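Local coordinates for protein PHOX (Pseudomonas fluorescens, PDB 4A9V) that acts as an alkaline phosphatase of the PhoX family, a beta-propeller enzyme that uses a complex iron-calcium cofactor for phosphotransfer chemistry, at residues E159-S164 / V367-R372; G174-C179 / D198-S203; Q213-V218 / G295-K300; S359-Q364 / A375-A380. All blocks are in the same frame, centred on the assembly; numbering follows the deposited sequence.

Interaction 1 of 4, residues E159-S164 / V367-R372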
loop_
_atom_site.group_PDB
_atom_site.type_symbol
_atom_site.label_atom_id
_atom_site.label_comp_id
_atom_site.label_asym_id
_atom_site.label_seq_id
_atom_site.Cartn_x
_atom_site.Cartn_y
_atom_site.Cartn_z
ATOM N N GLU A 159 12.157 24.864 7.466
ATOM C CA GLU A 159 11.623 25.909 6.596
ATOM C C GLU A 159 10.735 25.353 5.475
ATOM O O GLU A 159 9.693 25.928 5.164
ATOM C CB GLU A 159 12.771 26.714 5.994
ATOM C CG GLU A 159 13.359 27.752 6.940
ATOM C CD GLU A 159 12.317 28.713 7.489
ATOM O OE1 GLU A 159 11.780 29.520 6.700
ATOM O OE2 GLU A 159 12.189 28.792 8.728
ATOM N N LEU A 160 11.139 24.237 4.875
ATOM C CA LEU A 160 10.389 23.658 3.756
ATOM C C LEU A 160 9.038 23.077 4.177
ATOM O O LEU A 160 8.216 22.733 3.330
ATOM C CB LEU A 160 11.201 22.557 3.078
ATOM C CG LEU A 160 12.393 23.032 2.251
ATOM C CD1 LEU A 160 13.203 21.839 1.771
ATOM C CD2 LEU A 160 11.934 23.888 1.082
ATOM N N MET A 161 8.832 22.944 5.484
ATOM C CA MET A 161 7.615 22.346 6.025
ATOM C C MET A 161 6.668 23.392 6.606
ATOM O O MET A 161 5.638 23.048 7.169
ATOM C CB MET A 161 7.961 21.314 7.102
ATOM C CG MET A 161 8.887 20.220 6.614
ATOM S SD MET A 161 8.125 19.098 5.417
ATOM C CE MET A 161 7.292 17.977 6.529
ATOM N N LYS A 162 7.034 24.662 6.483
ATOM C CA LYS A 162 6.214 25.761 6.979
ATOM C C LYS A 162 5.320 26.315 5.873
ATOM O O LYS A 162 5.747 26.470 4.734
ATOM C CB LYS A 162 7.109 26.877 7.530
ATOM C CG LYS A 162 7.938 26.463 8.739
ATOM C CD LYS A 162 8.899 27.562 9.160
ATOM C CE LYS A 162 9.701 27.143 10.380
ATOM N NZ LYS A 162 10.623 28.218 10.839
ATOM N N THR A 163 4.087 26.651 6.234
ATOM C CA THR A 163 3.149 27.264 5.306
ATOM C C THR A 163 2.492 28.456 5.992
ATOM O O THR A 163 2.637 28.650 7.199
ATOM C CB THR A 163 2.041 26.277 4.918
ATOM O OG1 THR A 163 1.318 25.921 6.097
ATOM C CG2 THR A 163 2.617 25.034 4.261
ATOM N N SER A 164 1.675 29.199 5.260
ATOM C CA SER A 164 0.978 30.329 5.856
ATOM C C SER A 164 0.052 29.883 6.981
ATOM O O SER A 164 -0.075 30.560 8.000
ATOM C CB SER A 164 0.176 31.088 4.804
ATOM O OG SER A 164 -0.731 30.231 4.137
ATOM N N VAL A 367 17.468 16.087 2.912
ATOM C CA VAL A 367 17.702 14.729 2.445
ATOM C C VAL A 367 16.422 13.902 2.532
ATOM O O VAL A 367 16.099 13.144 1.617
ATOM C CB VAL A 367 18.847 14.059 3.234
ATOM C CG1 VAL A 367 19.016 12.609 2.810
ATOM C CG2 VAL A 367 20.146 14.830 3.036
ATOM N N LEU A 368 15.692 14.049 3.630
ATOM C CA LEU A 368 14.484 13.259 3.855
ATOM C C LEU A 368 13.302 13.763 3.018
ATOM O O LEU A 368 12.590 12.975 2.393
ATOM C CB LEU A 368 14.132 13.272 5.342
ATOM C CG LEU A 368 15.181 12.612 6.240
ATOM C CD1 LEU A 368 14.919 12.972 7.692
ATOM C CD2 LEU A 368 15.207 11.111 6.031
ATOM N N ILE A 369 13.115 15.078 2.971
ATOM C CA ILE A 369 12.035 15.672 2.190
ATOM C C ILE A 369 12.226 15.348 0.704
ATOM O O ILE A 369 11.259 15.127 -0.024
ATOM C CB ILE A 369 11.966 17.195 2.437
ATOM C CG1 ILE A 369 11.639 17.489 3.907
ATOM C CG2 ILE A 369 10.940 17.848 1.525
ATOM C CD1 ILE A 369 11.924 18.918 4.324
ATOM N N HIS A 370 13.486 15.319 0.276
ATOM C CA HIS A 370 13.850 15.038 -1.108
ATOM C C HIS A 370 14.600 13.736 -1.221
ATOM O O HIS A 370 15.553 13.608 -1.993
ATOM C CB HIS A 370 14.669 16.194 -1.667
ATOM C CG HIS A 370 13.898 17.477 -1.732
ATOM N ND1 HIS A 370 14.484 18.689 -1.690
ATOM C CD2 HIS A 370 12.534 17.706 -1.882
ATOM C CE1 HIS A 370 13.540 19.643 -1.791
ATOM N NE2 HIS A 370 12.347 19.040 -1.899
ATOM N N ALA A 371 14.080 12.705 -0.565
ATOM C CA ALA A 371 14.740 11.408 -0.532
ATOM C C ALA A 371 14.980 10.841 -1.931
ATOM O O ALA A 371 15.999 10.199 -2.163
ATOM C CB ALA A 371 13.942 10.439 0.311
ATOM N N ARG A 372 14.048 11.054 -2.862
ATOM C CA ARG A 372 14.237 10.547 -4.218
ATOM C C ARG A 372 15.525 11.106 -4.818
ATOM O O ARG A 372 16.251 10.400 -5.519
ATOM C CB ARG A 372 13.057 10.939 -5.108
ATOM C CG ARG A 372 11.797 10.119 -4.892
ATOM C CD ARG A 372 10.730 10.482 -5.912
ATOM N NE ARG A 372 9.631 9.538 -5.882
ATOM C CZ ARG A 372 8.626 9.536 -6.743
ATOM N NH1 ARG A 372 8.506 10.496 -7.655
ATOM N NH2 ARG A 372 7.759 8.542 -6.713
#
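The imidazole of His370 is the one ring in this contact, and Leu160 meets it obliquely: the methyl CD1 of Leu160 lies 4.2 Å from CE1 of His370, with the two side chains crossing at about a right angle. Everything else that touches is aliphatic or sulfur. The methyl end of Ile369 fits between two consecutive side chains of the 3-10 turn 159-161, with Ile369 CD1 3.9 Å from Leu160 CB and 4.0 Å from Met161 SD. Met161 is bent at both chi2 (-69°) and chi3 (-83°), and this curl lays its thioether alongside Ile369, the two side chains running in opposite directions. In the propeller, residues 159-164 belong to the loop between strands 148-152 and 171-173, while Ile369 and His370 come from the helical excursion between strands 340-347 and 383-384. His370 is the joint of that excursion: it leaves helix 364-369 and at once takes the N-cap position of helix 371-377. No hydrogen bond crosses between the two segments, and neighbours hold the polar backbone instead. Asn244 and Arg245 donate to the carbonyl oxygens of Leu160 and Met161, and Arg269 donates to that of Ile369. Within segment 159-164, Lys162 NZ reaches back to Glu159 OE2 at 2.7 Å, a salt bridge on the syn side of the carboxylate but 34° out of its plane.

Interaction 2 of 4, residues G174-C179 / D198-S203. With FEO (mu-oxo-diiron), chain S.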
loop_
_atom_site.group_PDB
_atom_site.type_symbol
_atom_site.label_atom_id
_atom_site.label_comp_id
_atom_site.label_asym_id
_atom_site.label_seq_id
_atom_site.Cartn_x
_atom_site.Cartn_y
_atom_site.Cartn_z
ATOM N N GLY A 174 -4.419 16.450 7.616
ATOM C CA GLY A 174 -4.766 15.311 6.792
ATOM C C GLY A 174 -3.660 14.319 6.540
ATOM O O GLY A 174 -2.468 14.653 6.512
ATOM N N THR A 175 -4.098 13.083 6.342
ATOM C CA THR A 175 -3.388 12.092 5.571
ATOM C C THR A 175 -4.370 11.582 4.523
ATOM O O THR A 175 -5.574 11.486 4.794
ATOM C CB THR A 175 -2.869 10.964 6.495
ATOM O OG1 THR A 175 -2.076 10.043 5.756
ATOM C CG2 THR A 175 -3.998 10.211 7.175
ATOM N N PHE A 176 -3.902 11.480 3.284
ATOM C CA PHE A 176 -4.760 11.107 2.174
ATOM C C PHE A 176 -3.933 10.336 1.146
ATOM O O PHE A 176 -2.723 10.185 1.311
ATOM C CB PHE A 176 -5.472 12.339 1.565
ATOM C CG PHE A 176 -4.548 13.483 1.201
ATOM C CD1 PHE A 176 -3.828 13.460 0.014
ATOM C CD2 PHE A 176 -4.432 14.594 2.017
ATOM C CE1 PHE A 176 -2.965 14.490 -0.314
ATOM C CE2 PHE A 176 -3.601 15.647 1.674
ATOM C CZ PHE A 176 -2.837 15.574 0.528
ATOM N N GLN A 177 -4.602 9.721 0.179
ATOM C CA GLN A 177 -3.937 8.832 -0.774
ATOM C C GLN A 177 -3.163 7.747 -0.019
ATOM O O GLN A 177 -2.122 7.253 -0.456
ATOM C CB GLN A 177 -3.076 9.609 -1.776
ATOM C CG GLN A 177 -3.900 10.465 -2.733
ATOM C CD GLN A 177 -4.586 9.715 -3.876
ATOM O OE1 GLN A 177 -5.376 10.311 -4.612
ATOM N NE2 GLN A 177 -4.159 8.495 -4.146
ATOM N N ASN A 178 -3.830 7.225 1.000
ATOM C CA ASN A 178 -3.305 6.168 1.860
ATOM C C ASN A 178 -3.390 4.811 1.185
ATOM O O ASN A 178 -4.480 4.287 0.955
ATOM C CB ASN A 178 -4.084 6.120 3.165
ATOM C CG ASN A 178 -4.040 7.429 3.886
ATOM O OD1 ASN A 178 -4.685 8.393 3.468
ATOM N ND2 ASN A 178 -3.134 7.526 4.850
ATOM N N CYS A 179 -2.226 4.275 0.843
ATOM C CA CYS A 179 -2.103 3.099 0.009
ATOM C C CYS A 179 -2.058 1.862 0.901
ATOM O O CYS A 179 -3.101 1.317 1.257
ATOM C CB CYS A 179 -0.866 3.251 -0.873
ATOM S SG CYS A 179 -0.597 1.880 -1.993
ATOM N N ASP A 198 -0.919 13.790 -6.834
ATOM C CA ASP A 198 -2.066 13.851 -7.747
ATOM C C ASP A 198 -3.051 14.935 -7.324
ATOM O O ASP A 198 -3.817 15.441 -8.147
ATOM C CB ASP A 198 -2.810 12.514 -7.757
ATOM C CG ASP A 198 -2.028 11.396 -8.419
ATOM O OD1 ASP A 198 -0.870 11.612 -8.838
ATOM O OD2 ASP A 198 -2.591 10.285 -8.517
ATOM N N CYS A 199 -3.104 15.194 -6.020
ATOM C CA CYS A 199 -4.134 16.032 -5.417
ATOM C C CYS A 199 -3.835 17.520 -5.521
ATOM O O CYS A 199 -4.672 18.337 -5.156
ATOM C CB CYS A 199 -4.296 15.649 -3.950
ATOM S SG CYS A 199 -4.824 13.949 -3.706
ATOM N N PHE A 200 -2.622 17.862 -5.950
ATOM C CA PHE A 200 -2.194 19.254 -6.017
ATOM C C PHE A 200 -2.273 19.773 -7.444
ATOM O O PHE A 200 -2.145 19.020 -8.403
ATOM C CB PHE A 200 -0.767 19.380 -5.485
ATOM C CG PHE A 200 -0.656 19.130 -4.006
ATOM C CD1 PHE A 200 -0.633 17.835 -3.503
ATOM C CD2 PHE A 200 -0.662 20.188 -3.109
ATOM C CE1 PHE A 200 -0.625 17.610 -2.141
ATOM C CE2 PHE A 200 -0.653 19.970 -1.745
ATOM C CZ PHE A 200 -0.650 18.675 -1.260
ATOM N N GLY A 201 -2.548 21.059 -7.571
ATOM C CA GLY A 201 -2.504 21.720 -8.866
ATOM C C GLY A 201 -2.106 23.162 -8.671
ATOM O O GLY A 201 -1.548 23.508 -7.634
ATOM N N SER A 202 -2.394 24.007 -9.651
ATOM C CA SER A 202 -2.153 25.420 -9.489
ATOM C C SER A 202 -3.204 26.208 -10.243
ATOM O O SER A 202 -3.655 25.794 -11.315
ATOM C CB SER A 202 -0.765 25.800 -10.001
ATOM O OG SER A 202 -0.565 27.197 -9.872
ATOM N N SER A 203 -3.571 27.357 -9.690
ATOM C CA SER A 203 -4.423 28.301 -10.393
ATOM C C SER A 203 -3.703 28.953 -11.571
ATOM O O SER A 203 -4.339 29.570 -12.412
ATOM C CB SER A 203 -4.949 29.363 -9.429
ATOM O OG SER A 203 -3.924 29.891 -8.610
HETATM FE FE1 FEO S . -1.774 2.553 -4.040
HETATM FE FE2 FEO S . 1.088 1.435 -5.660
HETATM O O FEO S . -0.771 1.303 -5.155
HETATM O O HOH W 1 -5.123 9.659 -7.362
HETATM O O HOH W 2 -3.194 0.929 -3.953
HETATM O O HOH W 3 -2.601 3.054 -6.093
#
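A single sulfur, SG of Cys199, is flanked by two successive side chains, the ring of Phe176 and the bent chain of Gln177. It lies 3.9 Å from Phe176 CD1, an oblique sulfur-aromatic contact, and 3.7 Å from Gln177 CG. The Phe176 ring hangs from a CG placed between the backbone N and the carbonyl carbon (chi1 52°), and its far end meets the next ring along: Phe200 CE1 is 4.0 Å from Phe176 CZ, near the plane of the Phe176 ring and at its edge. A leucine in place of Phe176 would probably leave the Cys199 sulfur without its aromatic neighbour and open a gap beside Phe200. Gln177 comes just before strand 178-183, and two residues on Cys179 SG binds FE1 of the mu-oxo-diiron at 2.5 Å, a centre it shares with Glu90 and Glu194. The packed residues thus lead straight into the strand that carries an iron ligand. The polar link is a water: it donates to Gln177 OE1 at 2.8 Å and to Asp198 OD2, whose other oxygen pairs with Arg223. With both its hydrogens given away, that water lets an amide oxygen and a carboxylate, two acceptors, share one donor between the segments.

Interaction 3 of 4, residues Q213-V218 / G295-K300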
loop_
_atom_site.group_PDB
_atom_site.type_symbol
_atom_site.label_atom_id
_atom_site.label_comp_id
_atom_site.label_asym_id
_atom_site.label_seq_id
_atom_site.Cartn_x
_atom_site.Cartn_y
_atom_site.Cartn_z
ATOM N N GLN A 213 10.190 19.506 -7.107
ATOM C CA GLN A 213 8.773 19.396 -7.390
ATOM C C GLN A 213 8.512 18.567 -8.644
ATOM O O GLN A 213 7.668 17.674 -8.646
ATOM C CB GLN A 213 8.158 20.787 -7.508
ATOM C CG GLN A 213 8.163 21.543 -6.190
ATOM C CD GLN A 213 7.854 23.017 -6.338
ATOM O OE1 GLN A 213 8.065 23.613 -7.397
ATOM N NE2 GLN A 213 7.442 23.634 -5.245
ATOM N N LYS A 214 9.336 18.759 -9.666
ATOM C CA LYS A 214 9.205 17.989 -10.894
ATOM C C LYS A 214 9.507 16.507 -10.679
ATOM O O LYS A 214 8.813 15.651 -11.218
ATOM C CB LYS A 214 10.107 18.569 -11.983
ATOM C CG LYS A 214 9.579 19.876 -12.540
ATOM C CD LYS A 214 10.437 20.407 -13.665
ATOM C CE LYS A 214 9.799 21.640 -14.270
ATOM N NZ LYS A 214 10.669 22.236 -15.308
ATOM N N ARG A 215 10.508 16.199 -9.859
ATOM C CA ARG A 215 10.876 14.806 -9.628
ATOM C C ARG A 215 9.745 14.046 -8.931
ATOM O O ARG A 215 9.611 12.832 -9.100
ATOM C CB ARG A 215 12.178 14.720 -8.819
ATOM C CG ARG A 215 12.560 13.319 -8.366
ATOM C CD ARG A 215 12.805 12.351 -9.522
ATOM N NE ARG A 215 13.209 11.023 -9.053
ATOM C CZ ARG A 215 14.443 10.706 -8.672
ATOM N NH1 ARG A 215 15.423 11.591 -8.797
ATOM N NH2 ARG A 215 14.708 9.494 -8.216
ATOM N N TYR A 216 8.950 14.748 -8.131
ATOM C CA TYR A 216 7.833 14.124 -7.447
ATOM C C TYR A 216 6.546 14.151 -8.271
ATOM O O TYR A 216 5.577 13.485 -7.915
ATOM C CB TYR A 216 7.643 14.747 -6.062
ATOM C CG TYR A 216 8.643 14.234 -5.040
ATOM C CD1 TYR A 216 9.984 14.592 -5.097
ATOM C CD2 TYR A 216 8.257 13.327 -4.069
ATOM C CE1 TYR A 216 10.900 14.076 -4.194
ATOM C CE2 TYR A 216 9.164 12.807 -3.162
ATOM C CZ TYR A 216 10.487 13.187 -3.226
ATOM O OH TYR A 216 11.429 12.675 -2.364
ATOM N N GLY A 217 6.560 14.833 -9.413
ATOM C CA GLY A 217 5.537 14.629 -10.432
ATOM C C GLY A 217 4.309 15.517 -10.299
ATOM O O GLY A 217 3.275 15.232 -10.898
ATOM N N VAL A 218 4.431 16.631 -9.590
ATOM C CA VAL A 218 3.317 17.573 -9.485
ATOM C C VAL A 218 3.052 18.256 -10.824
ATOM O O VAL A 218 3.970 18.441 -11.620
ATOM C CB VAL A 218 3.570 18.614 -8.372
ATOM C CG1 VAL A 218 4.701 19.551 -8.748
ATOM C CG2 VAL A 218 2.304 19.372 -8.019
ATOM N N GLY A 295 10.652 3.315 -12.340
ATOM C CA GLY A 295 12.028 3.754 -12.236
ATOM C C GLY A 295 12.442 4.341 -10.896
ATOM O O GLY A 295 13.533 4.903 -10.796
ATOM N N GLU A 296 11.620 4.166 -9.858
ATOM C CA GLU A 296 11.986 4.625 -8.514
ATOM C C GLU A 296 12.472 3.445 -7.653
ATOM O O GLU A 296 12.802 2.374 -8.180
ATOM C CB GLU A 296 10.834 5.401 -7.868
ATOM C CG GLU A 296 10.542 6.733 -8.551
ATOM C CD GLU A 296 11.605 7.814 -8.377
ATOM O OE1 GLU A 296 12.573 7.664 -7.602
ATOM O OE2 GLU A 296 11.414 8.887 -8.983
ATOM N N PHE A 297 12.690 3.692 -6.362
ATOM C CA PHE A 297 13.600 2.877 -5.571
ATOM C C PHE A 297 12.925 2.109 -4.428
ATOM O O PHE A 297 11.755 2.332 -4.081
ATOM C CB PHE A 297 14.719 3.746 -5.001
ATOM C CG PHE A 297 15.392 4.624 -6.026
ATOM C CD1 PHE A 297 15.865 4.087 -7.211
ATOM C CD2 PHE A 297 15.597 5.979 -5.783
ATOM C CE1 PHE A 297 16.554 4.871 -8.116
ATOM C CE2 PHE A 297 16.247 6.777 -6.712
ATOM C CZ PHE A 297 16.711 6.222 -7.887
ATOM N N ILE A 298 13.708 1.210 -3.832
ATOM C CA ILE A 298 13.357 0.489 -2.609
ATOM C C ILE A 298 14.251 0.980 -1.471
ATOM O O ILE A 298 15.464 1.114 -1.631
ATOM C CB ILE A 298 13.539 -1.030 -2.809
ATOM C CG1 ILE A 298 12.562 -1.539 -3.874
ATOM C CG2 ILE A 298 13.348 -1.776 -1.493
ATOM C CD1 ILE A 298 12.868 -2.930 -4.383
ATOM N N TYR A 299 13.627 1.234 -0.324
ATOM C CA TYR A 299 14.262 1.862 0.834
ATOM C C TYR A 299 14.177 0.961 2.075
ATOM O O TYR A 299 13.377 0.024 2.141
ATOM C CB TYR A 299 13.606 3.214 1.149
ATOM C CG TYR A 299 13.717 4.241 0.047
ATOM C CD1 TYR A 299 12.861 4.212 -1.052
ATOM C CD2 TYR A 299 14.611 5.301 0.145
ATOM C CE1 TYR A 299 12.938 5.175 -2.045
ATOM C CE2 TYR A 299 14.670 6.283 -0.827
ATOM C CZ TYR A 299 13.843 6.213 -1.920
ATOM O OH TYR A 299 13.931 7.208 -2.866
ATOM N N LYS A 300 14.974 1.294 3.084
ATOM C CA LYS A 300 15.036 0.548 4.341
ATOM C C LYS A 300 15.405 1.526 5.451
ATOM O O LYS A 300 16.438 2.181 5.381
ATOM C CB LYS A 300 16.096 -0.548 4.234
ATOM C CG LYS A 300 16.369 -1.332 5.500
ATOM C CD LYS A 300 17.659 -2.122 5.314
ATOM C CE LYS A 300 17.992 -3.027 6.487
ATOM N NZ LYS A 300 19.316 -3.677 6.277
#
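Helix 211-216 ends near the start of strand 296-303 with the backbones well apart, the closest CA atoms being those of Arg215 and Glu296 at 10.3 Å, so long side chains must bridge the distance. The helix closes in a Schellman motif at Gly217, two residues after Arg215, whose side chain extends until its guanidinium meets a strand of the propeller. CG of Arg215 stands anti to the backbone N (chi1 172°), and the chain then bends at chi2. Glu296 approaches from the opposite direction, and the result is a side-on, two-pronged salt bridge. Arg215 NE donates to OE2 of Glu296 at 2.8 Å on its syn lone pair, and Arg215 NH2 donates to OE1 of the same carboxylate at 2.9 Å. The first bond is almost straight, at 173°, and the two flat groups are only 22° from coplanar, which fixes the rotation of both. The third nitrogen, NH1, is taken up by Ser376 of helix 371-377, so the guanidinium ties helix 211-216 to two other parts of the fold. Glu296 is buried, and the arginine is likely to offset its charge; the Glu296 side chain lies about 11 Å from the mu-oxo-diiron. Phe297 also touches the guanidinium, with its CE2 3.5 Å from Arg215 NH2, at the edge of the group and near its plane.

Interaction 4 of 4, residues S359-Q364 / A375-A380. With EDO (1,2-ethanediol), chain H.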
loop_
_atom_site.group_PDB
_atom_site.type_symbol
_atom_site.label_atom_id
_atom_site.label_comp_id
_atom_site.label_asym_id
_atom_site.label_seq_id
_atom_site.Cartn_x
_atom_site.Cartn_y
_atom_site.Cartn_z
ATOM N N SER A 359 25.465 18.953 -3.872
ATOM C CA SER A 359 24.475 18.165 -4.603
ATOM C C SER A 359 23.051 18.552 -4.206
ATOM O O SER A 359 22.088 17.967 -4.702
ATOM C CB SER A 359 24.703 16.662 -4.388
ATOM O OG SER A 359 24.689 16.327 -3.012
ATOM N N GLY A 360 22.924 19.651 -3.465
ATOM C CA GLY A 360 21.649 20.355 -3.336
ATOM C C GLY A 360 20.932 20.114 -2.018
ATOM O O GLY A 360 19.736 20.363 -1.910
ATOM N N PHE A 361 21.644 19.583 -1.028
ATOM C CA PHE A 361 21.034 19.262 0.262
ATOM C C PHE A 361 21.708 20.065 1.368
ATOM O O PHE A 361 22.897 19.901 1.632
ATOM C CB PHE A 361 21.157 17.768 0.556
ATOM C CG PHE A 361 20.633 16.892 -0.543
ATOM C CD1 PHE A 361 21.453 16.512 -1.586
ATOM C CD2 PHE A 361 19.301 16.521 -0.574
ATOM C CE1 PHE A 361 20.960 15.770 -2.638
ATOM C CE2 PHE A 361 18.815 15.739 -1.600
ATOM C CZ PHE A 361 19.635 15.398 -2.655
ATOM N N ALA A 362 20.958 20.972 1.976
ATOM C CA ALA A 362 21.522 21.864 2.984
ATOM C C ALA A 362 21.754 21.147 4.310
ATOM O O ALA A 362 22.581 21.566 5.121
ATOM C CB ALA A 362 20.612 23.063 3.191
ATOM N N ASP A 363 20.925 20.148 4.581
ATOM C CA ASP A 363 20.863 19.526 5.894
ATOM C C ASP A 363 20.100 18.209 5.778
ATOM O O ASP A 363 19.632 17.855 4.698
ATOM C CB ASP A 363 20.186 20.465 6.899
ATOM C CG ASP A 363 18.834 20.957 6.419
ATOM O OD1 ASP A 363 18.105 20.182 5.777
ATOM O OD2 ASP A 363 18.497 22.131 6.674
ATOM N N GLN A 364 20.022 17.463 6.874
ATOM C CA GLN A 364 19.416 16.143 6.844
ATOM C C GLN A 364 17.912 16.225 6.594
ATOM O O GLN A 364 17.354 15.361 5.926
ATOM C CB GLN A 364 19.708 15.394 8.145
ATOM C CG GLN A 364 19.107 13.997 8.203
ATOM C CD GLN A 364 19.650 13.057 7.142
ATOM O OE1 GLN A 364 20.616 13.365 6.445
ATOM N NE2 GLN A 364 19.062 11.869 7.061
ATOM N N ALA A 375 18.636 9.649 -3.167
ATOM C CA ALA A 375 18.851 8.277 -3.598
ATOM C C ALA A 375 19.448 8.216 -5.013
ATOM O O ALA A 375 20.266 7.349 -5.313
ATOM C CB ALA A 375 17.545 7.503 -3.527
ATOM N N SER A 376 19.072 9.149 -5.880
ATOM C CA SER A 376 19.710 9.230 -7.186
ATOM C C SER A 376 21.189 9.591 -7.063
ATOM O O SER A 376 22.027 9.029 -7.759
ATOM C CB SER A 376 18.996 10.239 -8.083
ATOM O OG SER A 376 17.710 9.776 -8.462
ATOM N N VAL A 377 21.513 10.520 -6.169
ATOM C CA VAL A 377 22.910 10.916 -5.978
ATOM C C VAL A 377 23.776 9.706 -5.618
ATOM O O VAL A 377 24.898 9.571 -6.106
ATOM C CB VAL A 377 23.048 12.012 -4.898
ATOM C CG1 VAL A 377 24.505 12.201 -4.491
ATOM C CG2 VAL A 377 22.479 13.320 -5.410
ATOM N N VAL A 378 23.261 8.815 -4.778
ATOM C CA VAL A 378 24.071 7.694 -4.303
ATOM C C VAL A 378 23.988 6.464 -5.206
ATOM O O VAL A 378 24.629 5.459 -4.936
ATOM C CB VAL A 378 23.731 7.283 -2.853
ATOM C CG1 VAL A 378 23.751 8.492 -1.937
ATOM C CG2 VAL A 378 22.397 6.552 -2.779
ATOM N N GLY A 379 23.243 6.565 -6.303
ATOM C CA GLY A 379 23.221 5.508 -7.316
ATOM C C GLY A 379 22.349 4.315 -6.957
ATOM O O GLY A 379 22.682 3.174 -7.280
ATOM N N ALA A 380 21.170 4.587 -6.409
ATOM C CA ALA A 380 20.163 3.547 -6.239
ATOM C C ALA A 380 19.762 2.956 -7.595
ATOM O O ALA A 380 19.811 3.637 -8.625
ATOM C CB ALA A 380 18.954 4.128 -5.522
HETATM C C1 EDO H . 17.295 10.285 11.906
HETATM O O1 EDO H . 18.127 9.990 13.045
HETATM C C2 EDO H . 18.152 10.865 10.784
HETATM O O2 EDO H . 17.365 11.142 9.616
#
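The Phe361 and Val377 side chains run antiparallel past one another, and one methyl does the touching: Val377 CG2 sits at the edge of the Phe361 ring, near its plane, 4.0 Å from CE1. CG1 of Val377 is anti to the backbone N (chi1 168°), which places CG2 beside that N and facing the loop. The same methyl also meets Ser359, whose CB is 4.1 Å away. The serine hydroxyl lies in the plane of the Phe361 ring, at its edge, and is hydrogen-bonded to the Gly354 carbonyl and to the Asp356 amide. Val377 is in the last turn of helix 371-377, which is followed by a Schellman motif: Gly379 N reaches Ser376 O, and Ala380 N reaches Ala375 O, both at 3.1 Å. The opposing loop, by contrast, is about to start a helix, with Asp363 as N-cap of helix 364-369 and its OD1 on the Glu366 amide. Just inside that helix, Gln364 lends NE2 to the Leu348 carbonyl and, at 3.2 Å, to O2 of an ethanediol, probably from the crystallisation liquor, while its OE1 accepts the amide of His350. With an alanine here, the Leu348 carbonyl and the His350 amide would probably both lose this partner, and the helix start its tie to residues 348-350. The Phe361 side chain also touches Leu373, Ala374 and Ile355.

Interactions 1, 3 and 4 form one cluster around the helices 211-216 and 371-377. Arg372 NH1 of interaction 1 takes the Arg215 carbonyl of interaction 3 at 3.0 Å. Interactions 3 and 4 pack closely too, Phe297 CD2 lying 3.3 Å from Ala375 CB, and Phe361 of interaction 4 lies against Val367 and His370 of interaction 1. Interaction 2 touches interaction 3 through its Phe200 CB and Val218 CG2 of interaction 3, 4.0 Å apart, and its nearest atoms are about 19 Å from interaction 4. Yet it alone holds an iron ligand. Outward from the cofactor come interaction 3, then interactions 1 and 4, both away from the annotated sites.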